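Antigen MTB48, Mycobacterial protein (Mycobacterium smegmatis, PDB 4WJ1) is exported by the ESX-1 type VII secretion system and probably takes part in DNA conjugation, at least in the recipient strain. Local coordinates at residues T34-D37 with T41-S44; A58-G63 with D161-Y166; P117-I122 with P283-G288; A141-I146 with E235-F240. All blocks are in the same frame, centred on the assembly; numbering follows the deposited sequence.

Contact 1 of 4, residues T34-D37 with T41-S44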
loop_
_atom_site.group_PDB
_atom_site.type_symbol
_atom_site.label_atom_id
_atom_site.label_comp_id
_atom_site.label_asym_id
_atom_site.label_seq_id
_atom_site.Cartn_x
_atom_site.Cartn_y
_atom_site.Cartn_z
ATOM N N THR A 34 6.392 2.083 16.469
ATOM C CA THR A 34 6.087 1.462 17.752
ATOM C C THR A 34 4.874 2.117 18.445
ATOM O O THR A 34 4.541 3.268 18.159
ATOM C CB THR A 34 7.303 1.507 18.677
ATOM O OG1 THR A 34 7.690 2.864 18.895
ATOM C CG2 THR A 34 8.457 0.769 18.050
ATOM N N LYS A 35 4.200 1.349 19.309
ATOM C CA LYS A 35 3.122 1.821 20.205
ATOM C C LYS A 35 3.541 2.991 21.080
ATOM O O LYS A 35 4.638 2.973 21.616
ATOM C CB LYS A 35 2.687 0.714 21.173
ATOM C CG LYS A 35 1.821 -0.332 20.613
ATOM C CD LYS A 35 2.135 -1.666 21.258
ATOM C CE LYS A 35 1.980 -1.585 22.739
ATOM N NZ LYS A 35 2.039 -2.950 23.334
ATOM N N PRO A 36 2.645 3.967 21.290
ATOM C CA PRO A 36 2.913 5.091 22.199
ATOM C C PRO A 36 2.919 4.653 23.657
ATOM O O PRO A 36 3.645 5.223 24.452
ATOM C CB PRO A 36 1.758 6.064 21.937
ATOM C CG PRO A 36 1.015 5.522 20.757
ATOM C CD PRO A 36 1.342 4.084 20.616
ATOM N N ASP A 37 2.122 3.648 23.997
ATOM C CA ASP A 37 2.000 3.200 25.380
ATOM C C ASP A 37 1.424 1.793 25.410
ATOM O O ASP A 37 1.121 1.224 24.366
ATOM C CB ASP A 37 1.113 4.155 26.184
ATOM C CG ASP A 37 -0.284 4.311 25.575
ATOM O OD1 ASP A 37 -1.045 3.314 25.553
ATOM O OD2 ASP A 37 -0.622 5.432 25.118
ATOM N N THR A 41 -6.342 -0.425 24.643
ATOM C CA THR A 41 -6.879 0.312 23.502
ATOM C C THR A 41 -5.759 0.674 22.540
ATOM O O THR A 41 -5.883 0.484 21.335
ATOM C CB THR A 41 -7.620 1.597 23.962
ATOM O OG1 THR A 41 -8.800 1.236 24.682
ATOM C CG2 THR A 41 -8.025 2.457 22.794
ATOM N N THR A 42 -4.655 1.180 23.075
ATOM C CA THR A 42 -3.528 1.550 22.240
ATOM C C THR A 42 -2.981 0.349 21.475
ATOM O O THR A 42 -2.702 0.451 20.295
ATOM C CB THR A 42 -2.417 2.177 23.066
ATOM O OG1 THR A 42 -2.860 3.449 23.567
ATOM C CG2 THR A 42 -1.162 2.369 22.215
ATOM N N ALA A 43 -2.847 -0.796 22.139
ATOM C CA ALA A 43 -2.319 -1.986 21.482
ATOM C C ALA A 43 -3.242 -2.427 20.366
ATOM O O ALA A 43 -2.798 -2.929 19.332
ATOM C CB ALA A 43 -2.137 -3.125 22.476
ATOM N N SER A 44 -4.534 -2.261 20.602
ATOM C CA SER A 44 -5.520 -2.783 19.687
ATOM C C SER A 44 -5.485 -1.965 18.419
ATOM O O SER A 44 -5.312 -2.516 17.332
ATOM C CB SER A 44 -6.910 -2.756 20.304
ATOM O OG SER A 44 -7.882 -3.002 19.300
#
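Thr42 points from the first turns of helix 40-96 into the loop that leads up to it, and meets Pro36 and Asp37 there. The contact lies in the PE part of the chain and is largely buried. The side chain of Thr42 can be followed outward. Its CB sits 3.1 Å from Asp37 OD1. There it forks, and the two branches do different work. CG2 lies anti to the backbone N. It packs 3.4 Å from Pro36 CD, and it also touches the backbone O of Asp37 at 3.3 Å. OG1 lies beside the backbone N (chi1 -68°) and takes the polar role. It is hydrogen-bonded both to Asp37 OD1, 2.7 Å away, and to Tyr269 OH on helix 248-272.

Both oxygens of the Asp37 carboxylate are bonded. OD1 is shared between Thr42 OG1 and the backbone N of Leu39, the latter being the bond of an Asx turn just before the helix. OD2 bonds to His224 NE2 on helix 187-230. Lys35 closes the outer side. Its CB stands 4.3 Å from Thr42 CG2, its NZ passes near Ala43 CB, and its charge is paired with Glu38.

The chemistry is that of a small buried polar cluster beside an apolar patch. The bonds to both oxygens should restrict rotation of the carboxylate. Asp37 ties the loop to helices 40-96 and 187-230, and Thr42 extends the cluster to helix 248-272. A positively charged His224 would probably stabilise the charge on Asp37.

Contact 2 of 4, residues A58-G63 with D161-Y166; sequences ATFAAG and DQWRDY
The rings of Phe60, Trp163 and Tyr166 meet mostly by their edges. The edge of Phe60 faces the edge of the Trp163 indole, each near the plane of the other. The edge of Tyr166 also receives Phe60 CE2 close to its own plane, while Tyr166 CE2 approaches the Phe60 ring obliquely. This is helix-to-helix packing in the core of an elongated helical bundle. Helix 40-96 comes from the PE part and helix 154-178 from the PPE part, so the rings join the PE and PPE parts.

The helices are not close here. Phe60 CA and Tyr166 CA are 11.8 Å apart, and the large side chains bridge the gap. Phe60 CE2 does most of the touching. It lies 3.7 Å from Trp163 CZ3 and 4.0 Å from Trp163 CH2, so the CZ3-CH2 edge of the six-membered ring makes the contact. On the other helix turn, Tyr166 CE2 is 3.9 Å from Phe60 CE2. The first torsion of Tyr166 (chi1 -159°) swings its ring off the helix toward Phe60.

Helix 187-230 adds Met206 against Phe60 and Leu213 against Trp163, and the Trp163 ring also meets that of Phe159. The hydroxyl of Tyr166 bonds to the backbone O of Pro27, which fixes the hydroxyl end of the ring, next to the CE2 that touches Phe60.

Behind the rings, Arg164 is folded back on its own helix. One face of its guanidinium lies over Asp161 CA, and NH1 pairs with Asp161 OD1. Arg164 NE donates to Asp165 OD1 at 3.1 Å, in the guanidinium plane but from above the carboxylate plane.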
loop_
_atom_site.group_PDB
_atom_site.type_symbol
_atom_site.label_atom_id
_atom_site.label_comp_id
_atom_site.label_asym_id
_atom_site.label_seq_id
_atom_site.Cartn_x
_atom_site.Cartn_y
_atom_site.Cartn_z
ATOM N N ALA A 58 2.510 -5.930 1.218
ATOM C CA ALA A 58 2.462 -7.205 0.514
ATOM C C ALA A 58 1.737 -7.043 -0.825
ATOM O O ALA A 58 2.125 -7.637 -1.825
ATOM C CB ALA A 58 1.787 -8.252 1.358
ATOM N N THR A 59 0.701 -6.213 -0.825
ATOM C CA THR A 59 -0.095 -5.942 -2.013
ATOM C C THR A 59 0.754 -5.207 -3.039
ATOM O O THR A 59 0.699 -5.508 -4.230
ATOM C CB THR A 59 -1.353 -5.121 -1.655
ATOM O OG1 THR A 59 -2.185 -5.898 -0.783
ATOM C CG2 THR A 59 -2.147 -4.739 -2.889
ATOM N N PHE A 60 1.562 -4.263 -2.564
ATOM C CA PHE A 60 2.439 -3.500 -3.442
ATOM C C PHE A 60 3.429 -4.445 -4.097
ATOM O O PHE A 60 3.788 -4.264 -5.251
ATOM C CB PHE A 60 3.194 -2.415 -2.669
ATOM C CG PHE A 60 2.307 -1.383 -2.017
ATOM C CD1 PHE A 60 0.989 -1.222 -2.409
ATOM C CD2 PHE A 60 2.808 -0.562 -1.011
ATOM C CE1 PHE A 60 0.174 -0.270 -1.810
ATOM C CE2 PHE A 60 2.007 0.393 -0.409
ATOM C CZ PHE A 60 0.689 0.541 -0.809
ATOM N N ALA A 61 3.887 -5.446 -3.349
ATOM C CA ALA A 61 4.835 -6.415 -3.901
ATOM C C ALA A 61 4.169 -7.224 -5.026
ATOM O O ALA A 61 4.825 -7.581 -6.005
ATOM C CB ALA A 61 5.360 -7.344 -2.824
ATOM N N ALA A 62 2.882 -7.528 -4.877
ATOM C CA ALA A 62 2.153 -8.210 -5.942
ATOM C C ALA A 62 2.079 -7.290 -7.157
ATOM O O ALA A 62 2.246 -7.732 -8.295
ATOM C CB ALA A 62 0.772 -8.612 -5.483
ATOM N N GLY A 63 1.875 -6.001 -6.893
ATOM C CA GLY A 63 1.854 -4.982 -7.924
ATOM C C GLY A 63 3.134 -4.971 -8.734
ATOM O O GLY A 63 3.101 -4.982 -9.967
ATOM N N ASP A 161 3.095 10.255 8.781
ATOM C CA ASP A 161 3.700 11.109 7.768
ATOM C C ASP A 161 4.251 10.288 6.603
ATOM O O ASP A 161 4.122 10.679 5.441
ATOM C CB ASP A 161 4.824 11.952 8.375
ATOM C CG ASP A 161 4.326 12.980 9.381
ATOM O OD1 ASP A 161 3.110 13.231 9.452
ATOM O OD2 ASP A 161 5.168 13.554 10.097
ATOM N N GLN A 162 4.872 9.152 6.909
ATOM C CA GLN A 162 5.508 8.365 5.866
ATOM C C GLN A 162 4.495 7.777 4.886
ATOM O O GLN A 162 4.734 7.721 3.688
ATOM C CB GLN A 162 6.329 7.238 6.474
ATOM C CG GLN A 162 7.585 7.666 7.178
ATOM C CD GLN A 162 8.405 6.480 7.576
ATOM O OE1 GLN A 162 9.334 6.119 6.879
ATOM N NE2 GLN A 162 8.050 5.844 8.696
ATOM N N TRP A 163 3.369 7.325 5.418
ATOM C CA TRP A 163 2.349 6.731 4.599
ATOM C C TRP A 163 1.678 7.811 3.783
ATOM O O TRP A 163 1.488 7.653 2.571
ATOM C CB TRP A 163 1.349 5.960 5.449
ATOM C CG TRP A 163 1.856 4.588 5.698
ATOM C CD1 TRP A 163 2.445 4.112 6.842
ATOM C CD2 TRP A 163 1.870 3.501 4.763
ATOM N NE1 TRP A 163 2.802 2.788 6.680
ATOM C CE2 TRP A 163 2.462 2.395 5.409
ATOM C CE3 TRP A 163 1.429 3.353 3.443
ATOM C CZ2 TRP A 163 2.626 1.170 4.782
ATOM C CZ3 TRP A 163 1.590 2.136 2.826
ATOM C CH2 TRP A 163 2.181 1.059 3.492
ATOM N N ARG A 164 1.353 8.920 4.430
ATOM C CA ARG A 164 0.735 10.032 3.726
ATOM C C ARG A 164 1.571 10.438 2.522
ATOM O O ARG A 164 1.045 10.689 1.439
ATOM C CB ARG A 164 0.555 11.223 4.653
ATOM C CG ARG A 164 -0.042 12.447 3.989
ATOM C CD ARG A 164 0.182 13.673 4.858
ATOM N NE ARG A 164 1.604 13.988 4.928
ATOM C CZ ARG A 164 2.214 14.504 5.990
ATOM N NH1 ARG A 164 1.519 14.774 7.090
ATOM N NH2 ARG A 164 3.523 14.742 5.950
ATOM N N ASP A 165 2.882 10.466 2.704
ATOM C CA ASP A 165 3.746 10.985 1.661
ATOM C C ASP A 165 4.073 9.973 0.611
ATOM O O ASP A 165 4.618 10.317 -0.439
ATOM C CB ASP A 165 5.023 11.505 2.264
ATOM C CG ASP A 165 4.794 12.739 3.083
ATOM O OD1 ASP A 165 3.816 13.480 2.851
ATOM O OD2 ASP A 165 5.607 12.973 3.958
ATOM N N TYR A 166 3.736 8.722 0.888
ATOM C CA TYR A 166 3.979 7.655 -0.066
ATOM C C TYR A 166 2.894 7.651 -1.137
ATOM O O TYR A 166 3.074 7.089 -2.211
ATOM C CB TYR A 166 4.024 6.312 0.640
ATOM C CG TYR A 166 4.755 5.248 -0.138
ATOM C CD1 TYR A 166 6.048 5.470 -0.596
ATOM C CD2 TYR A 166 4.164 4.015 -0.399
ATOM C CE1 TYR A 166 6.728 4.501 -1.299
ATOM C CE2 TYR A 166 4.844 3.037 -1.091
ATOM C CZ TYR A 166 6.125 3.288 -1.535
ATOM O OH TYR A 166 6.817 2.325 -2.218
#

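Contact 3 of 4, residues P117-I122 with P283-G288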
loop_
_atom_site.group_PDB
_atom_site.type_symbol
_atom_site.label_atom_id
_atom_site.label_comp_id
_atom_site.label_asym_id
_atom_site.label_seq_id
_atom_site.Cartn_x
_atom_site.Cartn_y
_atom_site.Cartn_z
ATOM N N PRO A 117 6.486 -15.149 -15.489
ATOM C CA PRO A 117 6.140 -15.445 -14.090
ATOM C C PRO A 117 4.665 -15.214 -13.797
ATOM O O PRO A 117 4.037 -14.378 -14.441
ATOM C CB PRO A 117 6.995 -14.456 -13.293
ATOM C CG PRO A 117 8.101 -14.096 -14.202
ATOM C CD PRO A 117 7.566 -14.157 -15.590
ATOM N N GLY A 118 4.121 -15.935 -12.828
ATOM C CA GLY A 118 2.710 -15.805 -12.531
ATOM C C GLY A 118 2.483 -14.684 -11.541
ATOM O O GLY A 118 3.444 -14.130 -10.988
ATOM N N PRO A 119 1.209 -14.339 -11.311
ATOM C CA PRO A 119 0.867 -13.372 -10.265
ATOM C C PRO A 119 1.495 -13.769 -8.939
ATOM O O PRO A 119 1.687 -14.962 -8.690
ATOM C CB PRO A 119 -0.657 -13.445 -10.206
ATOM C CG PRO A 119 -1.065 -13.904 -11.601
ATOM C CD PRO A 119 0.025 -14.841 -12.029
ATOM N N LEU A 120 1.834 -12.779 -8.119
ATOM C CA LEU A 120 2.435 -13.026 -6.811
ATOM C C LEU A 120 1.356 -13.282 -5.749
ATOM O O LEU A 120 0.338 -12.589 -5.709
ATOM C CB LEU A 120 3.317 -11.842 -6.394
ATOM C CG LEU A 120 4.062 -12.007 -5.070
ATOM C CD1 LEU A 120 5.123 -13.090 -5.188
ATOM C CD2 LEU A 120 4.678 -10.692 -4.591
ATOM N N ALA A 121 1.574 -14.288 -4.906
ATOM C CA ALA A 121 0.679 -14.546 -3.779
ATOM C C ALA A 121 0.703 -13.394 -2.780
ATOM O O ALA A 121 1.772 -12.883 -2.431
ATOM C CB ALA A 121 1.060 -15.842 -3.079
ATOM N N ILE A 122 -0.481 -12.998 -2.319
ATOM C CA ILE A 122 -0.609 -12.013 -1.249
ATOM C C ILE A 122 -1.010 -12.722 0.051
ATOM O O ILE A 122 -2.180 -13.076 0.244
ATOM C CB ILE A 122 -1.639 -10.925 -1.613
ATOM C CG1 ILE A 122 -1.316 -10.324 -2.983
ATOM C CG2 ILE A 122 -1.709 -9.842 -0.529
ATOM C CD1 ILE A 122 -2.257 -9.217 -3.391
ATOM N N PRO A 283 -3.616 -6.354 -7.520
ATOM C CA PRO A 283 -3.395 -5.694 -8.812
ATOM C C PRO A 283 -3.981 -6.479 -9.990
ATOM O O PRO A 283 -4.280 -7.666 -9.863
ATOM C CB PRO A 283 -1.875 -5.641 -8.908
ATOM C CG PRO A 283 -1.435 -6.855 -8.172
ATOM C CD PRO A 283 -2.378 -6.940 -6.988
ATOM N N PRO A 284 -4.154 -5.819 -11.140
ATOM C CA PRO A 284 -4.619 -6.580 -12.304
ATOM C C PRO A 284 -3.479 -7.420 -12.862
ATOM O O PRO A 284 -2.317 -7.003 -12.816
ATOM C CB PRO A 284 -5.044 -5.494 -13.292
ATOM C CG PRO A 284 -4.115 -4.356 -12.970
ATOM C CD PRO A 284 -3.953 -4.394 -11.461
ATOM N N SER A 285 -3.802 -8.603 -13.364
ATOM C CA SER A 285 -2.786 -9.449 -13.959
ATOM C C SER A 285 -3.044 -9.495 -15.449
ATOM O O SER A 285 -4.137 -9.853 -15.872
ATOM C CB SER A 285 -2.806 -10.855 -13.346
ATOM O OG SER A 285 -2.616 -10.806 -11.939
ATOM N N ILE A 286 -2.057 -9.100 -16.247
ATOM C CA ILE A 286 -2.199 -9.196 -17.697
ATOM C C ILE A 286 -2.256 -10.658 -18.111
ATOM O O ILE A 286 -1.646 -11.521 -17.472
ATOM C CB ILE A 286 -1.042 -8.507 -18.435
ATOM C CG1 ILE A 286 -1.394 -8.324 -19.908
ATOM C CG2 ILE A 286 0.237 -9.308 -18.278
ATOM C CD1 ILE A 286 -0.332 -7.670 -20.682
ATOM N N GLY A 287 -2.991 -10.946 -19.175
ATOM C CA GLY A 287 -3.093 -12.307 -19.653
ATOM C C GLY A 287 -2.023 -12.643 -20.665
ATOM O O GLY A 287 -1.014 -13.270 -20.353
ATOM N N GLY A 288 -2.242 -12.205 -21.888
ATOM C CA GLY A 288 -1.408 -12.584 -23.005
ATOM C C GLY A 288 -1.932 -11.779 -24.171
ATOM O O GLY A 288 -3.093 -11.387 -24.183
#
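Pro119 against Ser285 and Ile122 against Pro283 make a sparse side-chain contact between two extended, non-helical segments. One belongs to the long loop between helix 40-96 and helix 139-147. The other follows helix 248-272 near the C-terminal end of the model. They run roughly antiparallel, but no hydrogen bond joins them, so they do not form a strand pair.

The nearest CA atoms are those of Pro119 and Ser285, 6.5 Å apart. Here the CB-CG side of the proline ring meets the serine oxygen. Pro119 CG is 3.5 Å from Ser285 OG, and Pro119 CB is 3.7 Å from the same oxygen. That oxygen sits beside the backbone N of its own residue (chi1 -58°), and it is hydrogen-bonded to Glu66 OE2 on helix 40-96. At the other end, the tip of Ile122 reaches the proline ring of Pro283: Ile122 CD1 is 4.3 Å from Pro283 CD. The second torsion of Ile122 is extended (-178°), which carries CD1 outward.

The underlying helices hold both segments. Pro283 rests on Trp202, Arg65 bonds to the carbonyl oxygen of Gly118, and Arg69 bonds to those of Pro117 and Ile286.

The chemistry between the loops is therefore van der Waals contact. The two are held together less by each other than by the polar ties they share to helix 40-96.

Contact 4 of 4, residues A141-I146 with E235-F240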
loop_
_atom_site.group_PDB
_atom_site.type_symbol
_atom_site.label_atom_id
_atom_site.label_comp_id
_atom_site.label_asym_id
_atom_site.label_seq_id
_atom_site.Cartn_x
_atom_site.Cartn_y
_atom_site.Cartn_z
ATOM N N ALA A 141 -2.646 4.133 38.059
ATOM C CA ALA A 141 -2.124 3.036 37.255
ATOM C C ALA A 141 -2.130 3.400 35.780
ATOM O O ALA A 141 -1.187 3.082 35.060
ATOM C CB ALA A 141 -2.930 1.777 37.486
ATOM N N ALA A 142 -3.194 4.060 35.333
ATOM C CA ALA A 142 -3.316 4.401 33.923
ATOM C C ALA A 142 -2.393 5.562 33.557
ATOM O O ALA A 142 -1.777 5.565 32.490
ATOM C CB ALA A 142 -4.757 4.724 33.581
ATOM N N ALA A 143 -2.298 6.544 34.448
ATOM C CA ALA A 143 -1.407 7.680 34.241
ATOM C C ALA A 143 0.026 7.184 34.070
ATOM O O ALA A 143 0.761 7.655 33.201
ATOM C CB ALA A 143 -1.511 8.662 35.404
ATOM N N ARG A 144 0.397 6.207 34.892
ATOM C CA ARG A 144 1.723 5.608 34.865
ATOM C C ARG A 144 1.998 4.975 33.513
ATOM O O ARG A 144 3.049 5.189 32.910
ATOM C CB ARG A 144 1.842 4.561 35.977
ATOM C CG ARG A 144 3.247 4.044 36.265
ATOM C CD ARG A 144 3.690 4.467 37.668
ATOM N NE ARG A 144 2.580 4.367 38.616
ATOM C CZ ARG A 144 2.523 5.009 39.779
ATOM N NH1 ARG A 144 3.514 5.812 40.150
ATOM N NH2 ARG A 144 1.467 4.852 40.570
ATOM N N ILE A 145 1.041 4.183 33.043
ATOM C CA ILE A 145 1.169 3.490 31.772
ATOM C C ILE A 145 1.279 4.499 30.639
ATOM O O ILE A 145 2.141 4.378 29.767
ATOM C CB ILE A 145 -0.026 2.555 31.532
ATOM C CG1 ILE A 145 0.054 1.352 32.457
ATOM C CG2 ILE A 145 -0.097 2.096 30.075
ATOM C CD1 ILE A 145 -1.214 0.573 32.480
ATOM N N ILE A 146 0.405 5.502 30.662
ATOM C CA ILE A 146 0.410 6.540 29.638
ATOM C C ILE A 146 1.749 7.284 29.617
ATOM O O ILE A 146 2.338 7.501 28.556
ATOM C CB ILE A 146 -0.750 7.542 29.861
ATOM C CG1 ILE A 146 -2.083 6.868 29.554
ATOM C CG2 ILE A 146 -0.602 8.760 28.971
ATOM C CD1 ILE A 146 -3.272 7.623 30.075
ATOM N N GLU A 235 2.427 13.434 36.923
ATOM C CA GLU A 235 2.641 14.514 37.879
ATOM C C GLU A 235 1.424 14.681 38.787
ATOM O O GLU A 235 1.571 15.042 39.953
ATOM C CB GLU A 235 2.956 15.836 37.159
ATOM C CG GLU A 235 3.250 16.990 38.122
ATOM C CD GLU A 235 3.657 18.307 37.450
ATOM O OE1 GLU A 235 3.678 18.383 36.198
ATOM O OE2 GLU A 235 3.969 19.271 38.202
ATOM N N ASN A 236 0.224 14.414 38.265
ATOM C CA ASN A 236 -0.970 14.464 39.103
ATOM C C ASN A 236 -0.875 13.429 40.219
ATOM O O ASN A 236 -1.333 13.674 41.334
ATOM C CB ASN A 236 -2.247 14.236 38.296
ATOM C CG ASN A 236 -2.643 15.442 37.467
ATOM O OD1 ASN A 236 -3.400 15.324 36.504
ATOM N ND2 ASN A 236 -2.135 16.605 37.834
ATOM N N VAL A 237 -0.268 12.281 39.925
ATOM C CA VAL A 237 -0.051 11.269 40.954
ATOM C C VAL A 237 0.837 11.815 42.077
ATOM O O VAL A 237 0.527 11.680 43.269
ATOM C CB VAL A 237 0.595 10.003 40.380
ATOM C CG1 VAL A 237 0.739 8.947 41.467
ATOM C CG2 VAL A 237 -0.222 9.478 39.216
ATOM N N ARG A 238 1.945 12.441 41.690
ATOM C CA ARG A 238 2.840 13.035 42.667
ATOM C C ARG A 238 2.107 14.115 43.443
ATOM O O ARG A 238 2.147 14.148 44.668
ATOM C CB ARG A 238 4.084 13.620 41.995
ATOM C CG ARG A 238 4.871 14.552 42.911
ATOM C CD ARG A 238 6.247 14.894 42.365
ATOM N NE ARG A 238 7.051 15.549 43.394
ATOM C CZ ARG A 238 7.146 16.868 43.553
ATOM N NH1 ARG A 238 6.502 17.685 42.726
ATOM N NH2 ARG A 238 7.894 17.369 44.535
ATOM N N GLU A 239 1.427 14.991 42.714
ATOM C CA GLU A 239 0.740 16.118 43.317
ATOM C C GLU A 239 -0.330 15.655 44.297
ATOM O O GLU A 239 -0.584 16.319 45.300
ATOM C CB GLU A 239 0.128 17.004 42.235
ATOM C CG GLU A 239 1.136 17.734 41.383
ATOM C CD GLU A 239 0.496 18.466 40.223
ATOM O OE1 GLU A 239 -0.646 18.113 39.847
ATOM O OE2 GLU A 239 1.141 19.397 39.688
ATOM N N PHE A 240 -0.942 14.508 44.021
ATOM C CA PHE A 240 -1.972 13.992 44.909
ATOM C C PHE A 240 -1.381 13.643 46.261
ATOM O O PHE A 240 -2.011 13.854 47.292
ATOM C CB PHE A 240 -2.660 12.772 44.303
ATOM C CG PHE A 240 -3.824 12.282 45.107
ATOM C CD1 PHE A 240 -5.037 12.941 45.058
ATOM C CD2 PHE A 240 -3.703 11.170 45.923
ATOM C CE1 PHE A 240 -6.115 12.495 45.805
ATOM C CE2 PHE A 240 -4.773 10.718 46.671
ATOM C CZ PHE A 240 -5.982 11.381 46.611
#
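Ala143 and Val237 face each other between two short helices, 139-147 and 234-242, which run roughly antiparallel, offset along their lengths. Both belong to the PPE part, near one end of the elongated bundle; the centre of the contact is about 39 Å from the centre of the chain. The CB of Ala143 and the side chain of Val237 point at each other. Ala143 CB meets Val237 CG2 at 4.1 Å, and the small alanine allows the CA atoms of this pair to come within 7.7 Å.

The two methyls of Val237 are used separately. CG2 stands beside the backbone N and takes the alanine. CG1 lies anti to the backbone N (chi1 -177°) and turns toward Arg144. The arginine leaves its helix to one side and bends round, so that NH2 arrives obliquely 4.3 Å from Val237 CG1. Trp139 and Glu140 also touch Val237, so helix 139-147 borders it over more than one turn.

The polar end of Asn236 bonds within its own part of the chain, while its side chain also touches Trp139. Its OD1 bonds to Thr233 N. Asn236 ND2 donates in the amide plane to Glu239 OE1 at 2.9 Å, on the syn side but 34° out of the carboxylate plane.

From the N terminus, contact 1 closes first, a short loop closure that fastens the PE loop to the start of helix 40-96. Further down that helix, contact 2 opens. The chain then runs on to residues 117-122, which open contact 3, and returns through residues 141-146, which open contact 4. Contact 2 closes on helix 154-178, so it crosses both others. Contact 4 closes next and is nested inside the loop that contact 3 completes near the C terminus. Contacts 2 and 3 touch, through Leu120 and Pro283 against residues 61-63. Contacts 1 and 4 touch where Asp37 packs on Ile145 and Ile146, another PE-to-PPE junction.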